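PDB 6CHJ: diacylglycerol O-acyltransferase from Marinobacter hydrocarbonoclasticus, which probably transfers acyl groups from acyl-CoA to diacylglycerols, and to long-chain alcohols, making triacylglycerols and wax esters. Local coordinates for residues A86-T89 with R94-L97; A102-L107 with Y399-D404; L248-A253 with Y441-L446; V319-E324 with E450-L455. All coordinates share one frame; numbering follows the deposited sequence.

Contact 1: residues A86-T89 with R94-L97; sequences ALPT and RELL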
loop_
_atom_site.group_PDB
_atom_site.type_symbol
_atom_site.label_atom_id
_atom_site.label_comp_id
_atom_site.label_asym_id
_atom_site.label_seq_id
_atom_site.Cartn_x
_atom_site.Cartn_y
_atom_site.Cartn_z
ATOM N N ALA B 86 7.173 -10.465 -8.227
ATOM C CA ALA B 86 8.080 -11.581 -8.093
ATOM C C ALA B 86 8.532 -11.678 -6.651
ATOM O O ALA B 86 8.642 -10.666 -5.950
ATOM C CB ALA B 86 9.308 -11.419 -8.996
ATOM N N LEU B 87 8.799 -12.945 -6.202
ATOM C CA LEU B 87 9.239 -13.074 -4.829
ATOM C C LEU B 87 10.749 -12.908 -4.754
ATOM O O LEU B 87 11.461 -13.272 -5.684
ATOM C CB LEU B 87 8.849 -14.439 -4.271
ATOM C CG LEU B 87 7.356 -14.699 -4.063
ATOM C CD1 LEU B 87 7.209 -16.053 -3.461
ATOM C CD2 LEU B 87 6.690 -13.627 -3.177
ATOM N N PRO B 88 11.273 -12.361 -3.670
ATOM C CA PRO B 88 12.728 -12.329 -3.505
ATOM C C PRO B 88 13.259 -13.731 -3.222
ATOM O O PRO B 88 12.553 -14.593 -2.692
ATOM C CB PRO B 88 12.924 -11.410 -2.296
ATOM C CG PRO B 88 11.687 -11.675 -1.456
ATOM C CD PRO B 88 10.558 -11.988 -2.430
ATOM N N THR B 89 14.526 -13.945 -3.594
ATOM C CA THR B 89 15.224 -15.181 -3.260
ATOM C C THR B 89 15.059 -15.472 -1.763
ATOM O O THR B 89 15.302 -14.581 -0.934
ATOM C CB THR B 89 16.714 -15.066 -3.623
ATOM O OG1 THR B 89 16.859 -15.017 -5.047
ATOM C CG2 THR B 89 17.516 -16.249 -3.097
ATOM N N ARG B 94 7.659 -18.954 2.988
ATOM C CA ARG B 94 7.871 -17.818 3.877
ATOM C C ARG B 94 7.867 -16.493 3.101
ATOM O O ARG B 94 7.263 -15.510 3.547
ATOM C CB ARG B 94 9.175 -17.987 4.656
ATOM C CG ARG B 94 9.546 -16.755 5.472
ATOM C CD ARG B 94 10.185 -17.101 6.808
ATOM N NE ARG B 94 11.021 -18.301 6.729
ATOM C CZ ARG B 94 12.077 -18.534 7.506
ATOM N NH1 ARG B 94 12.441 -17.636 8.422
ATOM N NH2 ARG B 94 12.774 -19.662 7.363
ATOM N N GLU B 95 8.482 -16.456 1.909
ATOM C CA GLU B 95 8.473 -15.213 1.133
ATOM C C GLU B 95 7.080 -14.905 0.562
ATOM O O GLU B 95 6.644 -13.744 0.568
ATOM C CB GLU B 95 9.527 -15.263 0.018
ATOM C CG GLU B 95 10.972 -15.095 0.516
ATOM C CD GLU B 95 11.463 -16.287 1.342
ATOM O OE1 GLU B 95 11.965 -16.100 2.478
ATOM O OE2 GLU B 95 11.338 -17.429 0.846
ATOM N N LEU B 96 6.366 -15.916 0.062
ATOM C CA LEU B 96 5.025 -15.679 -0.468
ATOM C C LEU B 96 4.110 -15.059 0.577
ATOM O O LEU B 96 3.243 -14.247 0.237
ATOM C CB LEU B 96 4.401 -16.974 -0.951
ATOM C CG LEU B 96 2.976 -16.915 -1.499
ATOM C CD1 LEU B 96 2.840 -15.966 -2.695
ATOM C CD2 LEU B 96 2.515 -18.324 -1.900
ATOM N N LEU B 97 4.275 -15.437 1.850
ATOM C CA LEU B 97 3.372 -14.930 2.865
ATOM C C LEU B 97 3.754 -13.520 3.270
ATOM O O LEU B 97 2.862 -12.723 3.580
ATOM C CB LEU B 97 3.348 -15.853 4.082
ATOM C CG LEU B 97 2.840 -17.277 3.799
ATOM C CD1 LEU B 97 2.821 -18.112 5.069
ATOM C CD2 LEU B 97 1.475 -17.302 3.122
#
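Leu87 and Pro88 pack apolar surface against Glu95 and Leu96, inside the beta-alpha-beta crossover that runs from strand 82-86 through helix 93-105 to the parallel, adjacent strand 115-121. The evidence is carbon-to-backbone packing over 204 Å² of buried surface, as the chain leaves the strand and turns into the first turns of the helix. Leu87 and Glu95 carry most of the contact. In Leu87, CG lies anti to the carbonyl carbon (chi1 -68°), which directs both methyls at the helix backbone: CD1 stands 3.6 Å from Leu96 N, while CD2 rests 3.7 Å from Glu95 O. Leu96 points away from the loop at its CB, yet that CB still meets Leu87 CD1 at 3.9 Å. Both leucines also touch Ile120 of strand 115-121, so the loop, helix and return strand share one apolar cluster. Of the Glu95 side chain, the aliphatic CB and CG face the loop; its OE2 is hydrogen-bonded to Arg92 N, just before the helix. The second subunit also meets this loop: Phe84 of that subunit packs on Pro88. Bent at chi2 (69°), the Glu95 chain passes Pro88 with its CG 4.0 Å from the ring CG and 3.6 Å from Pro88 O.

Contact 2: residues A102-L107 with Y399-D404; sequences AEHSHL and YPVSID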
loop_
_atom_site.group_PDB
_atom_site.type_symbol
_atom_site.label_atom_id
_atom_site.label_comp_id
_atom_site.label_asym_id
_atom_site.label_seq_id
_atom_site.Cartn_x
_atom_site.Cartn_y
_atom_site.Cartn_z
ATOM N N ALA B 102 2.542 -7.604 3.356
ATOM C CA ALA B 102 2.808 -6.243 2.890
ATOM C C ALA B 102 1.676 -5.723 2.011
ATOM O O ALA B 102 1.176 -4.612 2.211
ATOM C CB ALA B 102 4.134 -6.206 2.115
ATOM N N GLU B 103 1.267 -6.507 1.013
ATOM C CA GLU B 103 0.281 -6.003 0.068
ATOM C C GLU B 103 -1.101 -5.844 0.720
ATOM O O GLU B 103 -1.823 -4.891 0.411
ATOM C CB GLU B 103 0.223 -6.920 -1.155
ATOM C CG GLU B 103 -0.471 -6.289 -2.338
ATOM C CD GLU B 103 0.115 -4.918 -2.715
ATOM O OE1 GLU B 103 1.356 -4.799 -2.790
ATOM O OE2 GLU B 103 -0.679 -3.965 -2.927
ATOM N N HIS B 104 -1.472 -6.739 1.650
ATOM C CA HIS B 104 -2.774 -6.650 2.310
ATOM C C HIS B 104 -2.867 -5.447 3.261
ATOM O O HIS B 104 -3.973 -4.958 3.511
ATOM C CB HIS B 104 -3.063 -7.956 3.067
ATOM C CG HIS B 104 -4.511 -8.165 3.375
ATOM N ND1 HIS B 104 -5.428 -8.535 2.413
ATOM C CD2 HIS B 104 -5.208 -8.022 4.530
ATOM C CE1 HIS B 104 -6.631 -8.610 2.960
ATOM N NE2 HIS B 104 -6.521 -8.320 4.246
ATOM N N SER B 105 -1.734 -4.969 3.803
ATOM C CA SER B 105 -1.708 -3.751 4.621
ATOM C C SER B 105 -2.206 -2.500 3.889
ATOM O O SER B 105 -2.683 -1.569 4.537
ATOM C CB SER B 105 -0.284 -3.471 5.087
ATOM O OG SER B 105 0.267 -4.582 5.752
ATOM N N HIS B 106 -2.042 -2.415 2.568
ATOM C CA HIS B 106 -2.186 -1.138 1.874
ATOM C C HIS B 106 -3.643 -0.806 1.588
ATOM O O HIS B 106 -4.365 -1.610 0.981
ATOM C CB HIS B 106 -1.413 -1.155 0.554
ATOM C CG HIS B 106 0.036 -1.480 0.714
ATOM N ND1 HIS B 106 0.810 -0.954 1.727
ATOM C CD2 HIS B 106 0.845 -2.306 0.008
ATOM C CE1 HIS B 106 2.037 -1.429 1.629
ATOM N NE2 HIS B 106 2.082 -2.259 0.600
ATOM N N LEU B 107 -4.051 0.393 2.013
ATOM C CA LEU B 107 -5.317 0.994 1.598
ATOM C C LEU B 107 -5.479 0.980 0.088
ATOM O O LEU B 107 -4.534 1.252 -0.660
ATOM C CB LEU B 107 -5.387 2.445 2.074
ATOM C CG LEU B 107 -5.784 2.710 3.518
ATOM C CD1 LEU B 107 -5.913 4.206 3.716
ATOM C CD2 LEU B 107 -7.075 1.974 3.930
ATOM N N TYR B 399 -6.625 -19.642 0.125
ATOM C CA TYR B 399 -6.525 -19.155 1.501
ATOM C C TYR B 399 -7.151 -17.771 1.593
ATOM O O TYR B 399 -6.641 -16.816 0.969
ATOM C CB TYR B 399 -5.069 -19.111 1.965
ATOM C CG TYR B 399 -4.328 -20.403 1.714
ATOM C CD1 TYR B 399 -4.383 -21.452 2.638
ATOM C CD2 TYR B 399 -3.600 -20.594 0.543
ATOM C CE1 TYR B 399 -3.705 -22.662 2.411
ATOM C CE2 TYR B 399 -2.926 -21.789 0.300
ATOM C CZ TYR B 399 -2.986 -22.819 1.242
ATOM O OH TYR B 399 -2.325 -23.996 0.995
ATOM N N PRO B 400 -8.220 -17.601 2.356
ATOM C CA PRO B 400 -8.815 -16.278 2.495
ATOM C C PRO B 400 -7.927 -15.360 3.329
ATOM O O PRO B 400 -7.141 -15.810 4.168
ATOM C CB PRO B 400 -10.145 -16.572 3.199
ATOM C CG PRO B 400 -9.832 -17.765 4.036
ATOM C CD PRO B 400 -8.892 -18.600 3.204
ATOM N N VAL B 401 -8.057 -14.056 3.067
ATOM C CA VAL B 401 -7.316 -13.006 3.765
ATOM C C VAL B 401 -8.359 -12.025 4.249
ATOM O O VAL B 401 -9.019 -11.369 3.437
ATOM C CB VAL B 401 -6.285 -12.301 2.869
ATOM C CG1 VAL B 401 -5.304 -11.524 3.735
ATOM C CG2 VAL B 401 -5.559 -13.309 1.969
ATOM N N SER B 402 -8.539 -11.934 5.558
ATOM C CA SER B 402 -9.712 -11.217 6.022
ATOM C C SER B 402 -9.323 -9.852 6.623
ATOM O O SER B 402 -8.258 -9.302 6.306
ATOM C CB SER B 402 -10.469 -12.125 6.991
ATOM O OG SER B 402 -11.851 -11.854 6.901
ATOM N N ILE B 403 -10.182 -9.315 7.493
ATOM C CA ILE B 403 -10.069 -7.950 8.002
ATOM C C ILE B 403 -9.810 -8.001 9.507
ATOM O O ILE B 403 -10.596 -8.596 10.255
ATOM C CB ILE B 403 -11.347 -7.142 7.715
ATOM C CG1 ILE B 403 -11.615 -6.990 6.215
ATOM C CG2 ILE B 403 -11.315 -5.790 8.413
ATOM C CD1 ILE B 403 -13.094 -6.665 5.926
ATOM N N ASP B 404 -8.731 -7.361 9.945
ATOM C CA ASP B 404 -8.518 -6.942 11.323
ATOM C C ASP B 404 -9.134 -5.561 11.592
ATOM O O ASP B 404 -9.288 -4.721 10.692
ATOM C CB ASP B 404 -7.036 -6.867 11.654
ATOM C CG ASP B 404 -6.342 -8.178 11.498
ATOM O OD1 ASP B 404 -6.934 -9.223 11.860
ATOM O OD2 ASP B 404 -5.184 -8.158 11.037
#
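His104, near the C-terminal end of helix 93-105, reaches Val401 and Ser402, its ring meeting a side chain over one face and a backbone oxygen at its edge. The second segment starts as the end of strand 393-401, and the backbone pairing of Tyr399 with Leu26 and of Val401 with Gly24 fixes it beside strand 22-30. Pro400 faces strand 410-417. At Val401 the side chain turns back toward the helix: CG1 is anti to the backbone N (chi1 -164°), and this branch lies over the face of the imidazole in a CH-pi contact, although its exact spacing is doubtful. Ile426 of strand 420-428 touches both residues of this pair. Ser402 follows, with its side chain directed away and its carbonyl carrying the polar link. His104 NE2 donates to Ser402 O over 2.9 Å, with an N-H...O angle of 147°. The bond is bent at both ends, since the donor is tilted from the carbonyl plane and the oxygen lies somewhat out of the ring plane. The other ring nitrogen, ND1, is hydrogen-bonded to Tyr131 OH, so both nitrogens are held and the ring's rotation is fixed; His22 adds an edge-to-face contact. After Ser402, Ile403 packs on His136, the second histidine of the HHxxxDG signature of this family, and Asp404 forms a weak, long ion pair with Arg239. A strand from the C-terminal half inserted into the N-terminal sheet, beside that signature, is typical of the CoA-dependent acyltransferase fold.

Contact 3: residues L248-A253 with Y441-L446; sequences LKRIRA and YLEQGL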
loop_
_atom_site.group_PDB
_atom_site.type_symbol
_atom_site.label_atom_id
_atom_site.label_comp_id
_atom_site.label_asym_id
_atom_site.label_seq_id
_atom_site.Cartn_x
_atom_site.Cartn_y
_atom_site.Cartn_z
ATOM N N LEU B 248 -7.921 -33.330 5.108
ATOM C CA LEU B 248 -9.247 -33.565 5.674
ATOM C C LEU B 248 -9.347 -34.930 6.365
ATOM O O LEU B 248 -9.770 -35.012 7.526
ATOM C CB LEU B 248 -10.295 -33.442 4.569
ATOM C CG LEU B 248 -11.724 -33.059 4.913
ATOM C CD1 LEU B 248 -11.764 -32.148 6.132
ATOM C CD2 LEU B 248 -12.377 -32.402 3.699
ATOM N N LYS B 249 -8.978 -36.021 5.675
ATOM C CA LYS B 249 -9.198 -37.339 6.281
ATOM C C LYS B 249 -8.336 -37.535 7.514
ATOM O O LYS B 249 -8.732 -38.257 8.440
ATOM C CB LYS B 249 -8.970 -38.481 5.273
ATOM C CG LYS B 249 -8.869 -39.888 5.947
ATOM C CD LYS B 249 -10.133 -40.276 6.792
ATOM C CE LYS B 249 -9.810 -41.343 7.869
ATOM N NZ LYS B 249 -10.899 -41.550 8.880
ATOM N N ARG B 250 -7.183 -36.876 7.571
ATOM C CA ARG B 250 -6.473 -36.814 8.842
ATOM C C ARG B 250 -7.379 -36.260 9.936
ATOM O O ARG B 250 -7.423 -36.789 11.051
ATOM C CB ARG B 250 -5.211 -35.963 8.698
ATOM C CG ARG B 250 -4.505 -35.700 9.992
ATOM C CD ARG B 250 -3.132 -35.025 9.793
ATOM N NE ARG B 250 -2.490 -34.864 11.098
ATOM C CZ ARG B 250 -1.651 -33.892 11.430
ATOM N NH1 ARG B 250 -1.325 -32.954 10.548
ATOM N NH2 ARG B 250 -1.134 -33.867 12.659
ATOM N N ILE B 251 -8.156 -35.227 9.613
ATOM C CA ILE B 251 -9.032 -34.598 10.598
ATOM C C ILE B 251 -10.282 -35.440 10.829
ATOM O O ILE B 251 -10.806 -35.505 11.946
ATOM C CB ILE B 251 -9.375 -33.164 10.136
ATOM C CG1 ILE B 251 -8.205 -32.215 10.389
ATOM C CG2 ILE B 251 -10.639 -32.631 10.786
ATOM C CD1 ILE B 251 -8.457 -30.808 9.823
ATOM N N ARG B 252 -10.790 -36.089 9.783
ATOM C CA ARG B 252 -11.925 -36.989 9.969
ATOM C C ARG B 252 -11.565 -38.156 10.890
ATOM O O ARG B 252 -12.376 -38.561 11.730
ATOM C CB ARG B 252 -12.424 -37.497 8.618
ATOM C CG ARG B 252 -13.714 -36.840 8.176
ATOM C CD ARG B 252 -14.197 -37.441 6.873
ATOM N NE ARG B 252 -13.985 -36.568 5.716
ATOM C CZ ARG B 252 -13.017 -36.741 4.820
ATOM N NH1 ARG B 252 -12.157 -37.742 4.952
ATOM N NH2 ARG B 252 -12.905 -35.913 3.792
ATOM N N ALA B 253 -10.347 -38.695 10.762
ATOM C CA ALA B 253 -9.902 -39.737 11.683
ATOM C C ALA B 253 -10.045 -39.288 13.132
ATOM O O ALA B 253 -10.455 -40.070 13.997
ATOM C CB ALA B 253 -8.454 -40.121 11.384
ATOM N N TYR B 441 1.349 -24.159 15.941
ATOM C CA TYR B 441 0.494 -24.379 17.103
ATOM C C TYR B 441 -0.822 -25.035 16.702
ATOM O O TYR B 441 -1.357 -25.865 17.450
ATOM C CB TYR B 441 0.245 -23.064 17.840
ATOM C CG TYR B 441 1.504 -22.365 18.327
ATOM C CD1 TYR B 441 2.716 -23.049 18.426
ATOM C CD2 TYR B 441 1.475 -21.017 18.701
ATOM C CE1 TYR B 441 3.863 -22.418 18.876
ATOM C CE2 TYR B 441 2.623 -20.376 19.153
ATOM C CZ TYR B 441 3.817 -21.087 19.231
ATOM O OH TYR B 441 4.964 -20.464 19.666
ATOM N N LEU B 442 -1.360 -24.687 15.529
ATOM C CA LEU B 442 -2.521 -25.421 15.032
ATOM C C LEU B 442 -2.159 -26.876 14.783
ATOM O O LEU B 442 -2.922 -27.788 15.130
ATOM C CB LEU B 442 -3.063 -24.801 13.744
ATOM C CG LEU B 442 -3.714 -23.419 13.741
ATOM C CD1 LEU B 442 -3.610 -22.775 12.334
ATOM C CD2 LEU B 442 -5.156 -23.474 14.221
ATOM N N GLU B 443 -0.991 -27.108 14.179
ATOM C CA GLU B 443 -0.608 -28.460 13.807
ATOM C C GLU B 443 -0.339 -29.290 15.055
ATOM O O GLU B 443 -0.728 -30.458 15.132
ATOM C CB GLU B 443 0.604 -28.407 12.857
ATOM C CG GLU B 443 1.381 -29.718 12.683
ATOM C CD GLU B 443 0.542 -30.851 12.076
ATOM O OE1 GLU B 443 -0.398 -30.566 11.300
ATOM O OE2 GLU B 443 0.827 -32.033 12.379
ATOM N N GLN B 444 0.261 -28.672 16.068
ATOM C CA GLN B 444 0.481 -29.340 17.336
ATOM C C GLN B 444 -0.851 -29.649 18.036
ATOM O O GLN B 444 -1.002 -30.710 18.667
ATOM C CB GLN B 444 1.397 -28.462 18.193
ATOM C CG GLN B 444 1.718 -28.992 19.591
ATOM C CD GLN B 444 2.076 -27.890 20.569
ATOM O OE1 GLN B 444 2.120 -26.709 20.202
ATOM N NE2 GLN B 444 2.326 -28.263 21.823
ATOM N N GLY B 445 -1.839 -28.745 17.918
ATOM C CA GLY B 445 -3.150 -29.008 18.496
ATOM C C GLY B 445 -3.814 -30.237 17.899
ATOM O O GLY B 445 -4.446 -31.024 18.611
ATOM N N LEU B 446 -3.649 -30.441 16.589
ATOM C CA LEU B 446 -4.225 -31.625 15.961
ATOM C C LEU B 446 -3.428 -32.890 16.319
ATOM O O LEU B 446 -4.009 -33.958 16.544
ATOM C CB LEU B 446 -4.287 -31.408 14.454
ATOM C CG LEU B 446 -4.879 -32.512 13.579
ATOM C CD1 LEU B 446 -6.342 -32.700 13.913
ATOM C CD2 LEU B 446 -4.708 -32.160 12.113
#
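Arg250 leaves its helix with CG anti to the backbone N (chi1 173°) and stays extended as far as NE, while Glu443 folds back at chi2 (62°); together these put guanidinium and carboxylate within bonding range. The grip is end-on and two-pronged: Arg250 NH1 donates to Glu443 OE1 at 2.7 Å, and Arg250 NH2 to Glu443 OE2, also at 2.7 Å. OE1 uses its syn lone pair, whereas OE2 is met on its syn side but out of the carboxylate plane, as expected for two groups whose planes are 41° apart. Leu446 points against the direction of the Arg250 side chain and lays CD2 over the centre of the guanidinium, 3.5 Å above its plane, so the arginine is held both at its edge and on a face. The same methyl of Leu446 also rests 3.9 Å from Ile251 CG1. Glu450, one turn past Leu446, forms a salt bridge to Arg250 NE, so two carboxylates of one helix share the arginine and probably stabilise its charge. The axes of segments 248-253 and 441-446 approach no closer than 12.4 Å, so long side chains bridge them. Leu446 rests on Trp246 of strand 239-247, and Leu442 reaches strand 420-428 and helix 262-280.

Contact 4: residues V319-E324 with E450-L455; sequences VQEAGE and ELNAGL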
loop_
_atom_site.group_PDB
_atom_site.type_symbol
_atom_site.label_atom_id
_atom_site.label_comp_id
_atom_site.label_asym_id
_atom_site.label_seq_id
_atom_site.Cartn_x
_atom_site.Cartn_y
_atom_site.Cartn_z
ATOM N N VAL B 319 -8.486 -24.871 29.583
ATOM C CA VAL B 319 -8.438 -26.324 29.727
ATOM C C VAL B 319 -7.119 -26.832 29.155
ATOM O O VAL B 319 -6.686 -26.386 28.086
ATOM C CB VAL B 319 -9.640 -26.976 29.012
ATOM C CG1 VAL B 319 -9.630 -28.494 29.169
ATOM C CG2 VAL B 319 -10.968 -26.352 29.484
ATOM N N GLN B 320 -6.485 -27.785 29.846
ATOM C CA GLN B 320 -5.142 -28.225 29.464
ATOM C C GLN B 320 -5.128 -29.456 28.562
ATOM O O GLN B 320 -4.417 -29.478 27.559
ATOM C CB GLN B 320 -4.293 -28.499 30.705
ATOM C CG GLN B 320 -2.826 -28.592 30.362
ATOM C CD GLN B 320 -1.935 -28.634 31.582
ATOM O OE1 GLN B 320 -2.341 -28.209 32.665
ATOM N NE2 GLN B 320 -0.713 -29.149 31.417
ATOM N N GLU B 321 -5.871 -30.498 28.898
ATOM C CA GLU B 321 -5.858 -31.664 28.029
ATOM C C GLU B 321 -6.653 -31.391 26.754
ATOM O O GLU B 321 -7.675 -30.694 26.759
ATOM C CB GLU B 321 -6.411 -32.905 28.744
ATOM C CG GLU B 321 -5.890 -34.207 28.132
ATOM C CD GLU B 321 -6.974 -35.265 27.998
ATOM O OE1 GLU B 321 -8.088 -35.049 28.541
ATOM O OE2 GLU B 321 -6.717 -36.308 27.345
ATOM N N ALA B 322 -6.167 -31.964 25.652
ATOM C CA ALA B 322 -6.733 -31.669 24.343
ATOM C C ALA B 322 -8.098 -32.329 24.161
ATOM O O ALA B 322 -9.031 -31.705 23.637
ATOM C CB ALA B 322 -5.748 -32.103 23.256
ATOM N N GLY B 323 -8.236 -33.594 24.570
ATOM C CA GLY B 323 -9.524 -34.264 24.440
ATOM C C GLY B 323 -10.612 -33.603 25.269
ATOM O O GLY B 323 -11.759 -33.491 24.837
ATOM N N GLU B 324 -10.262 -33.147 26.464
ATOM C CA GLU B 324 -11.208 -32.395 27.276
ATOM C C GLU B 324 -11.650 -31.115 26.559
ATOM O O GLU B 324 -12.852 -30.813 26.473
ATOM C CB GLU B 324 -10.561 -32.082 28.623
ATOM C CG GLU B 324 -11.530 -31.702 29.707
ATOM C CD GLU B 324 -10.823 -31.140 30.916
ATOM O OE1 GLU B 324 -11.458 -30.357 31.667
ATOM O OE2 GLU B 324 -9.628 -31.470 31.104
ATOM N N GLU B 450 -4.326 -36.441 18.167
ATOM C CA GLU B 450 -4.017 -37.716 17.526
ATOM C C GLU B 450 -3.255 -38.650 18.468
ATOM O O GLU B 450 -3.561 -39.843 18.540
ATOM C CB GLU B 450 -3.229 -37.486 16.255
ATOM C CG GLU B 450 -4.054 -37.159 15.034
ATOM C CD GLU B 450 -3.131 -36.675 13.948
ATOM O OE1 GLU B 450 -2.119 -36.041 14.326
ATOM O OE2 GLU B 450 -3.377 -36.955 12.754
ATOM N N LEU B 451 -2.249 -38.130 19.184
ATOM C CA LEU B 451 -1.547 -38.939 20.178
ATOM C C LEU B 451 -2.512 -39.460 21.231
ATOM O O LEU B 451 -2.590 -40.669 21.471
ATOM C CB LEU B 451 -0.442 -38.127 20.853
ATOM C CG LEU B 451 0.758 -37.613 20.061
ATOM C CD1 LEU B 451 1.349 -36.383 20.744
ATOM C CD2 LEU B 451 1.806 -38.704 19.902
ATOM N N ASN B 452 -3.278 -38.552 21.849
ATOM C CA ASN B 452 -4.184 -38.901 22.941
ATOM C C ASN B 452 -5.091 -40.071 22.599
ATOM O O ASN B 452 -5.533 -40.797 23.501
ATOM C CB ASN B 452 -5.044 -37.692 23.314
ATOM C CG ASN B 452 -4.351 -36.765 24.296
ATOM O OD1 ASN B 452 -3.149 -36.897 24.542
ATOM N ND2 ASN B 452 -5.107 -35.814 24.862
ATOM N N ALA B 453 -5.402 -40.262 21.320
ATOM C CA ALA B 453 -6.279 -41.342 20.905
ATOM C C ALA B 453 -5.567 -42.417 20.115
ATOM O O ALA B 453 -6.213 -43.384 19.707
ATOM C CB ALA B 453 -7.454 -40.790 20.091
ATOM N N GLY B 454 -4.267 -42.264 19.865
ATOM C CA GLY B 454 -3.455 -43.301 19.253
ATOM C C GLY B 454 -3.775 -43.627 17.807
ATOM O O GLY B 454 -3.891 -44.804 17.447
ATOM N N LEU B 455 -3.907 -42.610 16.958
ATOM C CA LEU B 455 -4.231 -42.851 15.556
ATOM C C LEU B 455 -2.979 -42.919 14.681
ATOM O O LEU B 455 -1.954 -42.320 15.006
ATOM C CB LEU B 455 -5.167 -41.771 15.013
ATOM C CG LEU B 455 -6.551 -41.576 15.618
ATOM C CD1 LEU B 455 -7.182 -42.915 15.865
ATOM C CD2 LEU B 455 -6.487 -40.746 16.872
#
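The two flat groups are the carboxylate of Glu321 and the amide of Asn452, turned 34° from each other. Glu321 OE2 stands over one face of the amide near its nitrogen, and Ala322 CB lies on the opposite side of that plane, 4.1 Å from Asn452 ND2. The setting is a helix-end junction: the N terminus of helix 322-338, with Glu321 at the N-cap position, meets the last turn of helix 437-453, which finishes in a Schellman motif. Although Glu321 OE2 and Asn452 ND2 are 3.0 Å apart, the pair does not qualify as a hydrogen bond, because an oxygen above the amide is badly placed for N-H groups that lie in the amide plane. The contact is a polar but unbonded approach with little burial, 99 Å² in all. Asn452 reaches it with CG anti to the carbonyl carbon (chi1 -85°), and its ND2 ends 3.8 Å from Gly323 N. Tyr258 of helix 248-258 packs on Asn452, and Ala322 touches Glu448 and Leu449 one turn back, which places helix 322-338 beside the C-terminal helix. Past Asn452, Gly454, one residue before the C terminus, takes a positive phi of 68°, and the Schellman motif is closed by Gly454 N bonded to Leu451 O at 2.8 Å and Leu455 N to Glu450 O at 3.2 Å.

From the N terminus, contact 1 comes first and closes a loop of only four intervening residues before contact 2 opens further along the same helix, 93-105. Contact 2 spans 291 residues and ties that helix to the end of strand 393-401, joining the N-terminal and C-terminal halves. Contacts 3 and 4 open within this span but close beyond it, so both cross contact 2; they also cross each other. Both end on helix 437-453, anchoring it to helices 248-258 and 322-338. The two contacts touch through the salt bridge of Arg250 with Glu450. Contacts 1 and 2 reach the second subunit, whereas contacts 3 and 4 do not.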